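Local structure of 2-oxo-1,2-dihydroquinoline 8-monooxygenase, oxygenase component (Pseudomonas putida, 1Z02) at residues A[217-222]-A[262-267]. The protein probably hydroxylates 2-oxo-1,2-dihydroquinoline at carbon 8, as the oxygenase component of a Rieske-type monooxygenase with a [2Fe-2S] cluster and a mononuclear iron. Sequence-based numbering, arbitrary orientation.
Sequences FDNAHI and MMQWLF. With FE (Fe (III) ion), chain G.
Asn219 and Gln264 meet through their side-chain amides, which approach from opposite directions with planes 37° apart, and join the iron-bearing loop 217-222 to strand 261-264 of the antiparallel sheet. The Gln264 chain, extended beyond CG (chi2 -170°), brings its amide up to that of Asn219. As modelled, Asn219 ND2 lies 3.1 Å from Gln264 NE2, but which end of each amide is N and which is O is uncertain; turning one of them over would set N-H against C=O at both positions.

Apolar contact flanks this polar centre. The methyl CE of Met262 lies 4.1 Å from CE1 of Phe217; the bend at chi3 (-116°) turns the methyl toward the ring, which it meets obliquely. Trp397 of helix 392-404 meets the same ring edge-to-face. Leu266, just past the inverse gamma turn centred on Trp265, makes a looser contact with the end of the Asn219 side chain.

Metal chemistry belongs to the loop alone. His221 NE2 binds the iron(III) ion at 2.2 Å, together with His225, Asp365 and two waters. Behind the ring, His221 ND1 gives a weak hydrogen bond to Asp218 OD2 (2.7 Å, 123°), while Asp218 OD1 is hydrogen-bonded to His108, a cluster ligand, of a neighbouring subunit. The carboxylate thus links Rieske centre and mononuclear iron across the subunit interface, as in related Rieske oxygenases, consistent with a route for electrons between the two centres, while the buried contacts tie Phe217 and Asn219, on either side of Asp218 in sequence, to strand 261-264 and the turn that follows it.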
loop_
_atom_site.group_PDB
_atom_site.type_symbol
_atom_site.label_atom_id
_atom_site.label_comp_id
_atom_site.label_asym_id
_atom_site.label_seq_id
_atom_site.Cartn_x
_atom_site.Cartn_y
_atom_site.Cartn_z
ATOM N N PHE A 217 11.102 7.914 -27.610
ATOM C CA PHE A 217 11.314 8.117 -29.041
ATOM C C PHE A 217 10.038 8.424 -29.816
ATOM O O PHE A 217 9.987 8.237 -31.029
ATOM C CB PHE A 217 12.042 6.908 -29.653
ATOM C CG PHE A 217 11.267 5.618 -29.597
ATOM C CD1 PHE A 217 10.417 5.249 -30.643
ATOM C CD2 PHE A 217 11.422 4.752 -28.511
ATOM C CE1 PHE A 217 9.732 4.041 -30.611
ATOM C CE2 PHE A 217 10.742 3.537 -28.462
ATOM C CZ PHE A 217 9.896 3.177 -29.516
ATOM N N ASP A 218 9.024 8.916 -29.109
ATOM C CA ASP A 218 7.757 9.285 -29.735
ATOM C C ASP A 218 8.001 10.526 -30.606
ATOM O O ASP A 218 8.598 11.503 -30.146
ATOM C CB ASP A 218 6.714 9.605 -28.666
ATOM C CG ASP A 218 5.370 9.937 -29.261
ATOM O OD1 ASP A 218 4.591 9.005 -29.524
ATOM O OD2 ASP A 218 5.107 11.134 -29.489
ATOM N N ASN A 219 7.533 10.492 -31.854
ATOM C CA ASN A 219 7.748 11.608 -32.766
ATOM C C ASN A 219 6.655 12.655 -32.778
ATOM O O ASN A 219 6.894 13.774 -33.217
ATOM C CB ASN A 219 7.939 11.101 -34.198
ATOM C CG ASN A 219 8.973 10.004 -34.288
ATOM O OD1 ASN A 219 10.072 10.129 -33.752
ATOM N ND2 ASN A 219 8.630 8.922 -34.973
ATOM N N ALA A 220 5.467 12.325 -32.287
ATOM C CA ALA A 220 4.373 13.288 -32.345
ATOM C C ALA A 220 3.697 13.673 -31.024
ATOM O O ALA A 220 2.619 13.173 -30.724
ATOM C CB ALA A 220 3.330 12.775 -33.329
ATOM N N HIS A 221 4.315 14.557 -30.237
ATOM C CA HIS A 221 3.693 15.007 -28.985
ATOM C C HIS A 221 4.087 16.434 -28.639
ATOM O O HIS A 221 4.671 16.711 -27.587
ATOM C CB HIS A 221 3.994 14.052 -27.817
ATOM C CG HIS A 221 5.447 13.895 -27.491
ATOM N ND1 HIS A 221 6.338 13.245 -28.322
ATOM C CD2 HIS A 221 6.152 14.248 -26.392
ATOM C CE1 HIS A 221 7.525 13.201 -27.745
ATOM N NE2 HIS A 221 7.438 13.801 -26.573
ATOM N N ILE A 222 3.739 17.347 -29.541
ATOM C CA ILE A 222 4.047 18.766 -29.358
ATOM C C ILE A 222 3.362 19.386 -28.130
ATOM O O ILE A 222 3.969 20.159 -27.388
ATOM C CB ILE A 222 3.639 19.587 -30.610
ATOM C CG1 ILE A 222 3.897 21.079 -30.388
ATOM C CG2 ILE A 222 2.163 19.336 -30.965
ATOM C CD1 ILE A 222 3.532 21.967 -31.600
ATOM N N MET A 262 16.246 0.072 -34.384
ATOM C CA MET A 262 15.711 0.773 -35.541
ATOM C C MET A 262 16.187 2.217 -35.573
ATOM O O MET A 262 16.353 2.857 -34.530
ATOM C CB MET A 262 14.181 0.754 -35.511
ATOM C CG MET A 262 13.594 1.422 -34.280
ATOM S SD MET A 262 11.815 1.235 -34.127
ATOM C CE MET A 262 11.258 2.894 -34.254
ATOM N N MET A 263 16.414 2.709 -36.785
ATOM C CA MET A 263 16.849 4.078 -37.019
ATOM C C MET A 263 15.720 4.784 -37.756
ATOM O O MET A 263 15.272 4.317 -38.799
ATOM C CB MET A 263 18.113 4.096 -37.888
ATOM C CG MET A 263 18.504 5.469 -38.415
ATOM S SD MET A 263 19.460 6.404 -37.231
ATOM C CE MET A 263 18.353 6.892 -36.235
ATOM N N GLN A 264 15.257 5.903 -37.211
ATOM C CA GLN A 264 14.187 6.657 -37.846
ATOM C C GLN A 264 14.776 7.725 -38.765
ATOM O O GLN A 264 15.572 8.565 -38.330
ATOM C CB GLN A 264 13.298 7.283 -36.777
ATOM C CG GLN A 264 12.724 6.260 -35.809
ATOM C CD GLN A 264 11.667 6.837 -34.912
ATOM O OE1 GLN A 264 11.947 7.658 -34.038
ATOM N NE2 GLN A 264 10.431 6.423 -35.133
ATOM N N TRP A 265 14.387 7.674 -40.039
ATOM C CA TRP A 265 14.888 8.619 -41.034
ATOM C C TRP A 265 14.260 10.001 -40.876
ATOM O O TRP A 265 13.464 10.434 -41.713
ATOM C CB TRP A 265 14.637 8.095 -42.457
ATOM C CG TRP A 265 15.257 6.766 -42.754
ATOM C CD1 TRP A 265 14.599 5.597 -42.988
ATOM C CD2 TRP A 265 16.651 6.472 -42.882
ATOM N NE1 TRP A 265 15.495 4.592 -43.258
ATOM C CE2 TRP A 265 16.765 5.104 -43.201
ATOM C CE3 TRP A 265 17.821 7.234 -42.763
ATOM C CZ2 TRP A 265 18.003 4.473 -43.401
ATOM C CZ3 TRP A 265 19.057 6.607 -42.963
ATOM C CH2 TRP A 265 19.133 5.241 -43.280
ATOM N N LEU A 266 14.614 10.688 -39.794
ATOM C CA LEU A 266 14.081 12.016 -39.549
ATOM C C LEU A 266 14.766 13.037 -40.442
ATOM O O LEU A 266 15.934 12.884 -40.807
ATOM C CB LEU A 266 14.253 12.408 -38.077
ATOM C CG LEU A 266 13.529 11.536 -37.051
ATOM C CD1 LEU A 266 13.577 12.234 -35.709
ATOM C CD2 LEU A 266 12.081 11.317 -37.475
ATOM N N PHE A 267 14.016 14.075 -40.789
ATOM C CA PHE A 267 14.499 15.148 -41.649
ATOM C C PHE A 267 14.881 14.672 -43.046
ATOM O O PHE A 267 15.908 15.057 -43.612
ATOM C CB PHE A 267 15.648 15.907 -40.974
ATOM C CG PHE A 267 15.221 16.637 -39.732
ATOM C CD1 PHE A 267 15.232 16.002 -38.492
ATOM C CD2 PHE A 267 14.731 17.938 -39.813
ATOM C CE1 PHE A 267 14.756 16.645 -37.355
ATOM C CE2 PHE A 267 14.252 18.593 -38.683
ATOM C CZ PHE A 267 14.265 17.943 -37.451
HETATM FE FE FE G . 8.957 14.298 -25.086
HETATM O O HOH W 1 10.719 13.985 -26.565
HETATM O O HOH W 2 10.147 12.404 -24.810
#